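Local structure of putative agmatinase (Clostridium difficile, 3LHL) at residues V117-A122 with F156-G161; G19-R24 with G95-V100. The protein probably hydrolyses agmatine to putrescine and urea at a centre of manganese ions. One frame throughout, in Å; residues are numbered along the deposited sequence.

Interaction 1 (V117-A122 with F156-G161); sequences VIHFDA and FGIRSG. With MN (manganese (II) ion), chain C; MN (manganese (II) ion), chain B.
H119 and D121 hold F156 between them by backbone bonds: F156 N donates to H119 O at 2.7 Å, and D121 N to F156 O at 3.2 Å. This is the parallel-strand pairing of a beta-alpha-beta crossover, strands 115-120 and 153-158 joined through helix 140-148, in the arginase fold. Just past the strand end, D121 bridges two manganese ions, OD1 binding one at 2.3 Å and OD2 the other at 2.2 Å. Aspartate suits this place: its carboxylate gives one oxygen to each ion. H98, D125 and D202 also bind the ion on OD2, and H123, D202 and D204 that on OD1. The branch tip CD1 of I158 lies against D121 CB, packing an apolar group beside the bridging residue.

F120 and F156 point to the same side of the sheet. Their rings, tilted by 28° with centroids 5.4 Å apart, are slid so far that they barely overlap; CE1 of F120 instead meets CB of F156, and F185 sets its ring edge-to-face with both. At G157 the chain turns a corner with positive phi (82°), which favours glycine, and R159 N then donates to A122 O. R159 is extended from CG to NE; NH2 and NH1 bond to E218 O and V205 O, while the small methyl CB of A122 lies over one guanidinium face, 3.6 Å from CZ.

Interaction 2 (G19-R24 with G95-V100); sequences GTTSNR and GGEHLV. With MN (manganese (II) ion), chain B; PO4 (phosphate ion), chain F.
OE1 of E97 faces two donor groups of the 19-24 loop: T20 N gives it a hydrogen bond at 2.8 Å, and T21 OG1 lies 3.0 Å away, with another acceptor competing for its proton. The position of OE1 is less certain than most, so the details deserve caution. The other oxygen, OE2, faces T20 OG1 at a modelled distance too short to be trusted. With CG set between the backbone N and the carbonyl carbon (chi1 65°) and CG-CD extended beyond it, the glutamate has the length to carry its carboxylate to the loop, where the E97 and T20 side chains cross at about a right angle. Threonine suits position 20 because it offers two different branches: OG1, which also takes a weak hydrogen bond from H137 N, turns to the carboxylate, while the methyl CG2 presses on L99 CD2 at 3.5 Å, a tight apolar contact.

Farther along the loop, successive backbone amides turn inward round a phosphate, probably from the crystallisation liquor. S22 N reaches O2 at 3.0 Å and N23 N reaches O3 at 2.9 Å, the latter almost straight (178°); the bond from R24 N is weak.

Next to E97, H98 binds manganese through ND1 at 2.2 Å. Its NE2 is hydrogen-bonded to T200 OG1; that bond and the metal bond together hold the ring's rotation. Its backbone N is hydrogen-bonded to E248 OE2. The sequence G95-G96-E97-H98 after strand 90-95 is the Gly-Gly-x-His signature of the arginase family, delivering a histidine to the metal cluster.

Interaction 2 closes before interaction 1 opens along the chain, and both lie at the C-terminal ends of strands in one parallel sheet: interaction 1 pairs two strands, interaction 2 joins loops following strands 10-15 and 90-95. Strand 90-95 is separated from strand 115-120 by strands 240-247 and 196-202, with 153-158 lying beyond. The two contacts have centres about 17 Å apart, yet they meet at one manganese ion: H98 ND1 and D121 OD2, 3.2 Å apart, both bind it, and the rings of H98 and H119 pack together. Loops at the strand ends thus supply the metal ligands from distant parts of the sequence, the layout of an arginase-type binuclear centre, consistent with agmatinase activity.

Interaction 1 (V117-A122 with F156-G161)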
# COMPACT_ATOMS: atom_id res chain seq x y z
N VAL A 117 2.07 -3.75 -10.98
CA VAL A 117 2.16 -3.09 -9.68
C VAL A 117 1.90 -1.59 -9.75
O VAL A 117 2.54 -0.87 -10.52
CB VAL A 117 3.57 -3.30 -9.06
CG1 VAL A 117 3.66 -2.58 -7.72
CG2 VAL A 117 3.86 -4.78 -8.91
N ILE A 118 0.94 -1.12 -8.96
CA ILE A 118 0.64 0.30 -8.90
C ILE A 118 1.23 0.76 -7.57
O ILE A 118 0.88 0.25 -6.50
CB ILE A 118 -0.88 0.56 -8.97
CG1 ILE A 118 -1.37 0.26 -10.40
CG2 ILE A 118 -1.20 2.01 -8.60
CD1 ILE A 118 -2.85 0.53 -10.65
N HIS A 119 2.14 1.73 -7.65
CA HIS A 119 2.87 2.23 -6.49
C HIS A 119 2.72 3.74 -6.21
O HIS A 119 3.11 4.57 -7.02
CB HIS A 119 4.34 1.86 -6.70
CG HIS A 119 5.29 2.43 -5.68
ND1 HIS A 119 5.16 2.20 -4.33
CD2 HIS A 119 6.43 3.14 -5.84
CE1 HIS A 119 6.18 2.75 -3.69
NE2 HIS A 119 6.97 3.32 -4.58
N PHE A 120 2.15 4.07 -5.06
CA PHE A 120 1.98 5.46 -4.63
C PHE A 120 2.98 5.70 -3.51
O PHE A 120 3.05 4.92 -2.55
CB PHE A 120 0.55 5.71 -4.14
CG PHE A 120 -0.46 5.86 -5.25
CD1 PHE A 120 -0.62 7.09 -5.89
CD2 PHE A 120 -1.21 4.77 -5.69
CE1 PHE A 120 -1.53 7.23 -6.95
CE2 PHE A 120 -2.11 4.90 -6.75
CZ PHE A 120 -2.27 6.13 -7.38
N ASP A 121 3.75 6.77 -3.63
CA ASP A 121 4.79 7.01 -2.64
C ASP A 121 5.42 8.39 -2.85
O ASP A 121 5.32 8.98 -3.94
CB ASP A 121 5.89 5.95 -2.82
CG ASP A 121 6.61 5.60 -1.53
OD1 ASP A 121 7.12 6.51 -0.84
OD2 ASP A 121 6.67 4.39 -1.21
N ALA A 122 6.08 8.89 -1.81
CA ALA A 122 6.77 10.17 -1.90
C ALA A 122 8.20 9.81 -2.30
O ALA A 122 8.93 10.63 -2.87
CB ALA A 122 6.77 10.85 -0.56
N PHE A 156 3.63 6.61 -8.73
CA PHE A 156 2.96 7.91 -8.76
C PHE A 156 3.22 8.76 -7.53
O PHE A 156 3.27 8.25 -6.41
CB PHE A 156 1.45 7.69 -8.88
CG PHE A 156 1.05 6.97 -10.11
CD1 PHE A 156 0.70 7.67 -11.26
CD2 PHE A 156 1.02 5.58 -10.14
CE1 PHE A 156 0.33 7.00 -12.42
CE2 PHE A 156 0.64 4.90 -11.30
CZ PHE A 156 0.30 5.61 -12.44
N GLY A 157 3.36 10.07 -7.75
CA GLY A 157 3.58 11.00 -6.66
C GLY A 157 5.00 11.11 -6.14
O GLY A 157 5.26 11.85 -5.18
N ILE A 158 5.92 10.40 -6.77
CA ILE A 158 7.32 10.39 -6.36
C ILE A 158 7.94 11.79 -6.36
O ILE A 158 7.82 12.53 -7.33
CB ILE A 158 8.17 9.48 -7.28
CG1 ILE A 158 7.39 8.20 -7.63
CG2 ILE A 158 9.49 9.14 -6.58
CD1 ILE A 158 7.01 7.33 -6.44
N ARG A 159 8.62 12.15 -5.28
CA ARG A 159 9.25 13.46 -5.20
C ARG A 159 10.54 13.50 -4.38
O ARG A 159 11.06 14.57 -4.09
CB ARG A 159 8.25 14.47 -4.63
CG ARG A 159 7.56 14.05 -3.33
CD ARG A 159 6.56 15.13 -2.91
NE ARG A 159 5.94 14.88 -1.61
CZ ARG A 159 5.02 13.94 -1.39
NH1 ARG A 159 4.61 13.16 -2.37
NH2 ARG A 159 4.50 13.80 -0.17
N SER A 160 11.08 12.33 -4.04
CA SER A 160 12.31 12.27 -3.24
C SER A 160 13.13 11.02 -3.56
O SER A 160 12.58 9.93 -3.70
CB SER A 160 11.96 12.29 -1.75
OG SER A 160 13.09 12.02 -0.94
N GLY A 161 14.44 11.19 -3.69
CA GLY A 161 15.31 10.07 -3.98
C GLY A 161 16.65 10.48 -4.56
O GLY A 161 16.85 11.65 -4.90
MN MN C . 7.64 6.63 1.41
MN MN B . 7.61 3.53 0.54

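Interaction 2 (G19-R24 with G95-V100)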
# COMPACT_ATOMS: atom_id res chain seq x y z
N GLY A 19 10.75 -3.23 11.77
CA GLY A 19 12.09 -3.73 12.04
C GLY A 19 13.27 -3.16 11.27
O GLY A 19 14.39 -3.20 11.78
N THR A 20 13.07 -2.65 10.06
CA THR A 20 14.19 -2.10 9.31
C THR A 20 14.24 -0.58 9.32
O THR A 20 15.01 0.03 8.58
CB THR A 20 14.22 -2.60 7.84
OG1 THR A 20 13.29 -1.85 7.05
CG2 THR A 20 13.87 -4.08 7.77
N THR A 21 13.40 0.03 10.16
CA THR A 21 13.36 1.49 10.29
C THR A 21 14.19 1.86 11.51
O THR A 21 13.89 1.42 12.62
CB THR A 21 11.92 2.00 10.49
OG1 THR A 21 11.08 1.49 9.45
CG2 THR A 21 11.88 3.52 10.48
N SER A 22 15.21 2.69 11.32
CA SER A 22 16.10 3.06 12.42
C SER A 22 15.79 4.35 13.19
O SER A 22 15.50 4.31 14.39
CB SER A 22 17.54 3.13 11.91
OG SER A 22 17.91 1.93 11.26
N ASN A 23 15.85 5.49 12.50
CA ASN A 23 15.61 6.76 13.17
C ASN A 23 14.16 7.13 13.45
O ASN A 23 13.89 7.93 14.35
CB ASN A 23 16.26 7.91 12.38
CG ASN A 23 17.76 7.74 12.25
OD1 ASN A 23 18.44 7.35 13.20
ND2 ASN A 23 18.29 8.04 11.07
N ARG A 24 13.23 6.55 12.70
CA ARG A 24 11.82 6.89 12.87
C ARG A 24 10.88 5.72 13.09
O ARG A 24 9.95 5.49 12.31
CB ARG A 24 11.37 7.70 11.65
CG ARG A 24 12.15 8.99 11.46
CD ARG A 24 11.55 10.11 12.28
NE ARG A 24 10.35 10.64 11.64
CZ ARG A 24 9.64 11.66 12.09
NH1 ARG A 24 10.00 12.28 13.21
NH2 ARG A 24 8.59 12.10 11.40
N GLY A 95 -0.01 -2.39 6.96
CA GLY A 95 1.23 -2.58 7.67
C GLY A 95 1.87 -1.39 8.33
O GLY A 95 1.28 -0.32 8.50
N GLY A 96 3.11 -1.65 8.75
CA GLY A 96 3.95 -0.65 9.34
C GLY A 96 4.81 -0.24 8.16
O GLY A 96 4.28 0.25 7.16
N GLU A 97 6.11 -0.49 8.22
CA GLU A 97 6.99 -0.10 7.13
C GLU A 97 6.66 -0.75 5.79
O GLU A 97 5.99 -1.79 5.72
CB GLU A 97 8.45 -0.35 7.49
CG GLU A 97 8.81 -1.79 7.67
CD GLU A 97 10.29 -1.96 7.93
OE1 GLU A 97 10.78 -1.46 8.97
OE2 GLU A 97 10.96 -2.59 7.09
N HIS A 98 7.15 -0.14 4.73
CA HIS A 98 6.88 -0.61 3.38
C HIS A 98 7.47 -1.98 3.02
O HIS A 98 7.04 -2.60 2.06
CB HIS A 98 7.35 0.44 2.37
CG HIS A 98 6.49 0.53 1.15
ND1 HIS A 98 6.54 1.60 0.28
CD2 HIS A 98 5.56 -0.32 0.65
CE1 HIS A 98 5.68 1.41 -0.70
NE2 HIS A 98 5.07 0.25 -0.50
N LEU A 99 8.42 -2.46 3.80
CA LEU A 99 9.01 -3.76 3.49
C LEU A 99 7.99 -4.90 3.54
O LEU A 99 8.13 -5.89 2.81
CB LEU A 99 10.19 -4.06 4.42
CG LEU A 99 10.99 -5.34 4.11
CD1 LEU A 99 11.51 -5.32 2.67
CD2 LEU A 99 12.14 -5.45 5.09
N VAL A 100 6.96 -4.77 4.38
CA VAL A 100 5.94 -5.83 4.50
C VAL A 100 5.30 -6.16 3.15
O VAL A 100 4.74 -7.24 2.97
CB VAL A 100 4.80 -5.44 5.49
CG1 VAL A 100 5.38 -5.12 6.86
CG2 VAL A 100 3.99 -4.29 4.94
MN MN B . 7.61 3.53 0.54
P PO4 F . 15.30 5.36 8.88
O1 PO4 F . 15.44 6.11 7.61
O2 PO4 F . 15.03 3.93 8.58
O3 PO4 F . 16.55 5.48 9.67
O4 PO4 F . 14.16 5.93 9.66